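Local coordinates for p-47 protein (PDB 5WIX) that is of unknown function but has a topology similar to bactericidal/permeability-increasing protein, a TULIP-domain fold whose relatives commonly bind lipids, at residues I69-T74 with Y195-N200; F77-I82 with I104-L109. All blocks are in the same frame, centred on the assembly; numbering follows the deposited sequence.

In the fold
Interactions 1 and 2 lie with their centres about 12 Å apart and share the curled antiparallel sheet that holds strands 58-70 and 78-85. Interaction 2 pairs strand 78-85 with strand 104-113 within that sheet; interaction 1 takes the turn leaving strand 58-70 and lays it against the loop after strand 187-195, which belongs to a second sheet. They meet directly: Ile70 N lies 2.8 Å from Arg79 O, a probable hydrogen bond, and Asn71 O lies 3.1 Å from Arg79 CD. Arg79 of interaction 2 thus also touches segment 69-74 with its backbone O and its CD. The protein's function is unknown, and both contacts are structural joints of its BPI-like fold.

Interaction 1 (I69-T74 with Y195-N200)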
loop_
_atom_site.group_PDB
_atom_site.type_symbol
_atom_site.label_atom_id
_atom_site.label_comp_id
_atom_site.label_asym_id
_atom_site.label_seq_id
_atom_site.Cartn_x
_atom_site.Cartn_y
_atom_site.Cartn_z
ATOM N N ILE A 69 -2.199 15.130 -17.909
ATOM C CA ILE A 69 -2.127 13.681 -18.015
ATOM C C ILE A 69 -3.527 13.133 -18.292
ATOM O O ILE A 69 -4.514 13.634 -17.730
ATOM C CB ILE A 69 -1.539 13.085 -16.726
ATOM C CG1 ILE A 69 -0.327 13.914 -16.303
ATOM C CG2 ILE A 69 -1.171 11.617 -16.914
ATOM C CD1 ILE A 69 0.145 13.636 -14.906
ATOM N N ILE A 70 -3.622 12.142 -19.179
ATOM C CA ILE A 70 -4.921 11.567 -19.534
ATOM C C ILE A 70 -4.834 10.051 -19.628
ATOM O O ILE A 70 -3.749 9.465 -19.518
ATOM C CB ILE A 70 -5.499 12.128 -20.901
ATOM C CG1 ILE A 70 -4.762 11.548 -22.118
ATOM C CG2 ILE A 70 -5.505 13.658 -20.931
ATOM C CD1 ILE A 70 -5.462 11.804 -23.465
ATOM N N ASN A 71 -5.988 9.421 -19.834
ATOM C CA ASN A 71 -6.061 7.976 -20.054
ATOM C C ASN A 71 -5.266 7.507 -21.257
ATOM O O ASN A 71 -4.780 8.312 -22.044
ATOM C CB ASN A 71 -7.511 7.525 -20.252
ATOM C CG ASN A 71 -8.341 7.633 -18.995
ATOM O OD1 ASN A 71 -8.334 8.659 -18.325
ATOM N ND2 ASN A 71 -9.075 6.574 -18.677
ATOM N N GLY A 72 -5.169 6.193 -21.412
ATOM C CA GLY A 72 -4.558 5.605 -22.587
ATOM C C GLY A 72 -3.111 5.257 -22.336
ATOM O O GLY A 72 -2.447 4.628 -23.175
ATOM N N GLY A 73 -2.626 5.685 -21.176
ATOM C CA GLY A 73 -1.285 5.354 -20.739
ATOM C C GLY A 73 -1.136 3.875 -20.437
ATOM O O GLY A 73 -1.853 3.325 -19.596
ATOM N N THR A 74 -0.196 3.237 -21.128
ATOM C CA THR A 74 0.060 1.809 -20.982
ATOM C C THR A 74 1.428 1.590 -20.351
ATOM O O THR A 74 2.386 2.278 -20.705
ATOM C CB THR A 74 0.023 1.070 -22.340
ATOM O OG1 THR A 74 -1.272 1.201 -22.948
ATOM C CG2 THR A 74 0.363 -0.394 -22.160
ATOM N N TYR A 195 -2.953 3.351 -14.275
ATOM C CA TYR A 195 -4.243 2.681 -14.315
ATOM C C TYR A 195 -5.298 3.569 -14.933
ATOM O O TYR A 195 -5.656 4.610 -14.374
ATOM C CB TYR A 195 -4.691 2.242 -12.920
ATOM C CG TYR A 195 -6.058 1.574 -12.903
ATOM C CD1 TYR A 195 -6.245 0.301 -13.443
ATOM C CD2 TYR A 195 -7.162 2.218 -12.347
ATOM C CE1 TYR A 195 -7.491 -0.308 -13.427
ATOM C CE2 TYR A 195 -8.411 1.619 -12.332
ATOM C CZ TYR A 195 -8.567 0.358 -12.871
ATOM O OH TYR A 195 -9.807 -0.234 -12.849
ATOM N N SER A 196 -5.787 3.152 -16.096
ATOM C CA SER A 196 -6.958 3.784 -16.696
ATOM C C SER A 196 -8.120 2.789 -16.656
ATOM O O SER A 196 -7.959 1.626 -17.029
ATOM C CB SER A 196 -6.675 4.282 -18.137
ATOM O OG SER A 196 -5.913 3.381 -18.926
ATOM N N PRO A 197 -9.281 3.234 -16.142
ATOM C CA PRO A 197 -10.450 2.364 -15.963
ATOM C C PRO A 197 -11.335 2.253 -17.197
ATOM O O PRO A 197 -10.914 2.565 -18.312
ATOM C CB PRO A 197 -11.224 3.044 -14.820
ATOM C CG PRO A 197 -10.271 4.049 -14.228
ATOM C CD PRO A 197 -9.425 4.481 -15.382
ATOM N N THR A 198 -12.564 1.801 -16.972
ATOM C CA THR A 198 -13.563 1.686 -18.025
ATOM C C THR A 198 -14.358 2.996 -18.131
ATOM O O THR A 198 -14.512 3.551 -19.228
ATOM C CB THR A 198 -14.492 0.481 -17.766
ATOM O OG1 THR A 198 -15.257 0.710 -16.576
ATOM C CG2 THR A 198 -13.662 -0.791 -17.584
ATOM N N ASP A 199 -14.841 3.503 -16.995
ATOM C CA ASP A 199 -15.295 4.893 -16.922
ATOM C C ASP A 199 -14.065 5.773 -17.115
ATOM O O ASP A 199 -12.946 5.267 -17.107
ATOM C CB ASP A 199 -16.001 5.208 -15.592
ATOM C CG ASP A 199 -15.091 5.044 -14.374
ATOM O OD1 ASP A 199 -13.908 4.685 -14.529
ATOM O OD2 ASP A 199 -15.564 5.280 -13.244
ATOM N N ASN A 200 -14.242 7.079 -17.258
ATOM C CA ASN A 200 -13.105 7.879 -17.698
ATOM C C ASN A 200 -12.027 8.208 -16.642
ATOM O O ASN A 200 -10.852 7.959 -16.896
ATOM C CB ASN A 200 -13.586 9.181 -18.333
ATOM C CG ASN A 200 -12.445 9.973 -18.938
ATOM O OD1 ASN A 200 -12.003 10.966 -18.362
ATOM N ND2 ASN A 200 -11.942 9.522 -20.094
#
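Asn71 and Ser196 are brought together by two differently set first torsions. The Asn71 amide group swings anti to its own carbonyl carbon (chi1 -69°), and because the bond from CA to CB already points toward the loop 195-200, the amide end reaches into that loop. Ser196 OG instead sits between its backbone N and carbonyl carbon (chi1 42°), which turns the hydroxyl toward the glycines and leaves CB to meet the asparagine. The evidence is in the spacings: Ser196 CB is 3.8 Å from Asn71 CG. Ser196 OG stands 3.8 Å from Gly72 N, long for a direct polar bond. The far end of the Asn71 side chain approaches the backbone of Asn200, with Asn71 CG 3.3 Å from Asn200 O, so a single side chain spans from the start of the loop to its later part.

The closest CA pair is Asn71 and Ser196, at 5.4 Å. Gly72, at a positive phi of 96°, carries the chain away from the strand in a conformation that suits glycine. Behind the turn, Ile70 is bonded through its backbone to Arg79, and Ile69 packs on Tyr204 of strand 203-210, a second link to the sheet that includes strand 187-195. With just 206 Å² buried in all and most of the side-chain contacts running through one asparagine, this surface joint between the two sheets probably depends less on apolar burial than on how the Asn71 amide fits against the Asn200 carbonyl.

Interaction 2 (F77-I82 with I104-L109); sequences FLRIKI and ILEIKL
Leu78 with Ile107 and Ile80 with Leu105 form the hydrogen-bonded pairs of this antiparallel ladder. The four bonds, Leu78 N to Ile107 O, Ile107 N to Leu78 O, Ile80 N to Leu105 O and Leu105 N to Ile80 O, measure 2.7 to 3.0 Å. Arg79 and Glu106 form the non-hydrogen-bonded pair between them, and Lys81 with Ile104 the next one beyond Ile80-Leu105.

Arg79 leaves the strand with CG anti to the backbone N (chi1 167°) and bends at chi3 (-53°), which brings the guanidinium edge to Glu106 OE1, 3.4 Å from Arg79 NH2: a salt bridge with a weak hydrogen bond. The two flat groups are turned 58° apart. At the end of the ladder the Phe77 ring takes Lys108 over one face, a CH-pi contact with Lys108 CB 3.9 Å from the centroid.

The face of Leu78, Ile80, Leu105 and Ile107 is hydrocarbon. Ile80 CD1 meets Ile107 CD1 at 3.6 Å. Ile82 packs on Leu105, their side chains crossing at about a right angle, with Ile82 CG1 3.5 Å from Leu105 CD1. Further out, Leu78 and Leu109 pack on Phe192 of strand 187-195, Ile80 on Trp67 of strand 58-70, and Ile107 on Phe125 of strand 120-125. On the Arg79 face, NE makes a further salt bridge to Asp141, and the positive charge of the arginine would probably favour the ionised form of both Asp141 and Glu106.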
loop_
_atom_site.group_PDB
_atom_site.type_symbol
_atom_site.label_atom_id
_atom_site.label_comp_id
_atom_site.label_asym_id
_atom_site.label_seq_id
_atom_site.Cartn_x
_atom_site.Cartn_y
_atom_site.Cartn_z
ATOM N N PHE A 77 4.594 4.043 -19.499
ATOM C CA PHE A 77 4.170 5.303 -20.117
ATOM C C PHE A 77 2.907 6.010 -19.592
ATOM O O PHE A 77 1.894 5.389 -19.270
ATOM C CB PHE A 77 4.052 5.122 -21.635
ATOM C CG PHE A 77 5.373 4.976 -22.333
ATOM C CD1 PHE A 77 5.867 5.996 -23.129
ATOM C CD2 PHE A 77 6.121 3.820 -22.192
ATOM C CE1 PHE A 77 7.083 5.864 -23.774
ATOM C CE2 PHE A 77 7.338 3.682 -22.833
ATOM C CZ PHE A 77 7.820 4.706 -23.625
ATOM N N LEU A 78 3.022 7.334 -19.536
ATOM C CA LEU A 78 1.950 8.319 -19.418
ATOM C C LEU A 78 1.485 8.800 -20.779
ATOM O O LEU A 78 2.290 8.908 -21.689
ATOM C CB LEU A 78 2.421 9.536 -18.644
ATOM C CG LEU A 78 2.567 9.437 -17.148
ATOM C CD1 LEU A 78 2.622 10.840 -16.592
ATOM C CD2 LEU A 78 1.386 8.681 -16.605
ATOM N N ARG A 79 0.206 9.126 -20.916
ATOM C CA ARG A 79 -0.229 9.833 -22.110
ATOM C C ARG A 79 -0.680 11.216 -21.699
ATOM O O ARG A 79 -1.493 11.347 -20.780
ATOM C CB ARG A 79 -1.355 9.105 -22.839
ATOM C CG ARG A 79 -2.034 9.974 -23.899
ATOM C CD ARG A 79 -3.185 9.265 -24.568
ATOM N NE ARG A 79 -2.778 7.970 -25.105
ATOM C CZ ARG A 79 -3.538 7.238 -25.917
ATOM N NH1 ARG A 79 -4.744 7.687 -26.274
ATOM N NH2 ARG A 79 -3.091 6.067 -26.379
ATOM N N ILE A 80 -0.150 12.248 -22.354
ATOM C CA ILE A 80 -0.435 13.602 -21.903
ATOM C C ILE A 80 -0.786 14.571 -23.021
ATOM O O ILE A 80 -0.233 14.523 -24.114
ATOM C CB ILE A 80 0.747 14.198 -21.098
ATOM C CG1 ILE A 80 2.004 14.297 -21.954
ATOM C CG2 ILE A 80 1.037 13.369 -19.840
ATOM C CD1 ILE A 80 3.145 14.952 -21.225
ATOM N N LYS A 81 -1.730 15.448 -22.707
ATOM C CA LYS A 81 -2.208 16.495 -23.588
ATOM C C LYS A 81 -1.293 17.719 -23.455
ATOM O O LYS A 81 -1.068 18.213 -22.356
ATOM C CB LYS A 81 -3.663 16.835 -23.222
ATOM C CG LYS A 81 -4.489 17.524 -24.283
ATOM C CD LYS A 81 -5.948 17.704 -23.823
ATOM C CE LYS A 81 -6.712 16.374 -23.749
ATOM N NZ LYS A 81 -8.187 16.583 -23.941
ATOM N N ILE A 82 -0.756 18.203 -24.568
ATOM C CA ILE A 82 0.141 19.354 -24.545
ATOM C C ILE A 82 -0.557 20.617 -25.080
ATOM O O ILE A 82 -0.978 20.662 -26.234
ATOM C CB ILE A 82 1.418 19.081 -25.373
ATOM C CG1 ILE A 82 2.022 17.736 -24.984
ATOM C CG2 ILE A 82 2.443 20.159 -25.148
ATOM C CD1 ILE A 82 2.321 17.635 -23.533
ATOM N N ILE A 104 -0.835 15.347 -28.650
ATOM C CA ILE A 104 -0.987 14.345 -27.614
ATOM C C ILE A 104 0.131 13.321 -27.697
ATOM O O ILE A 104 0.307 12.624 -28.710
ATOM C CB ILE A 104 -2.347 13.655 -27.712
ATOM C CG1 ILE A 104 -3.464 14.677 -27.468
ATOM C CG2 ILE A 104 -2.419 12.494 -26.739
ATOM C CD1 ILE A 104 -4.819 14.064 -27.201
ATOM N N LEU A 105 0.887 13.258 -26.610
ATOM C CA LEU A 105 2.073 12.422 -26.514
ATOM C C LEU A 105 1.873 11.279 -25.541
ATOM O O LEU A 105 0.995 11.326 -24.683
ATOM C CB LEU A 105 3.268 13.260 -26.062
ATOM C CG LEU A 105 3.377 14.593 -26.787
ATOM C CD1 LEU A 105 4.407 15.511 -26.142
ATOM C CD2 LEU A 105 3.749 14.284 -28.215
ATOM N N GLU A 106 2.694 10.251 -25.691
ATOM C CA GLU A 106 2.887 9.247 -24.654
ATOM C C GLU A 106 4.343 9.329 -24.248
ATOM O O GLU A 106 5.219 9.355 -25.118
ATOM C CB GLU A 106 2.548 7.838 -25.143
ATOM C CG GLU A 106 1.081 7.477 -25.060
ATOM C CD GLU A 106 0.851 6.021 -25.422
ATOM O OE1 GLU A 106 -0.135 5.428 -24.928
ATOM O OE2 GLU A 106 1.667 5.466 -26.193
ATOM N N ILE A 107 4.608 9.396 -22.944
ATOM C CA ILE A 107 5.982 9.503 -22.452
ATOM C C ILE A 107 6.320 8.506 -21.334
ATOM O O ILE A 107 5.433 8.019 -20.627
ATOM C CB ILE A 107 6.279 10.917 -21.923
ATOM C CG1 ILE A 107 5.569 11.974 -22.755
ATOM C CG2 ILE A 107 7.763 11.186 -21.950
ATOM C CD1 ILE A 107 6.082 13.366 -22.495
ATOM N N LYS A 108 7.616 8.219 -21.190
ATOM C CA LYS A 108 8.116 7.291 -20.186
ATOM C C LYS A 108 8.529 7.982 -18.879
ATOM O O LYS A 108 9.178 9.041 -18.869
ATOM C CB LYS A 108 9.306 6.494 -20.737
ATOM C CG LYS A 108 9.977 5.601 -19.692
ATOM C CD LYS A 108 11.206 4.883 -20.229
ATOM C CE LYS A 108 10.814 3.631 -20.984
ATOM N NZ LYS A 108 11.955 2.687 -21.093
ATOM N N LEU A 109 8.134 7.365 -17.774
ATOM C CA LEU A 109 8.664 7.737 -16.482
ATOM C C LEU A 109 9.615 6.655 -15.984
ATOM O O LEU A 109 9.425 5.460 -16.240
ATOM C CB LEU A 109 7.544 7.944 -15.482
ATOM C CG LEU A 109 6.504 8.957 -15.919
ATOM C CD1 LEU A 109 5.530 9.186 -14.784
ATOM C CD2 LEU A 109 7.195 10.241 -16.311
#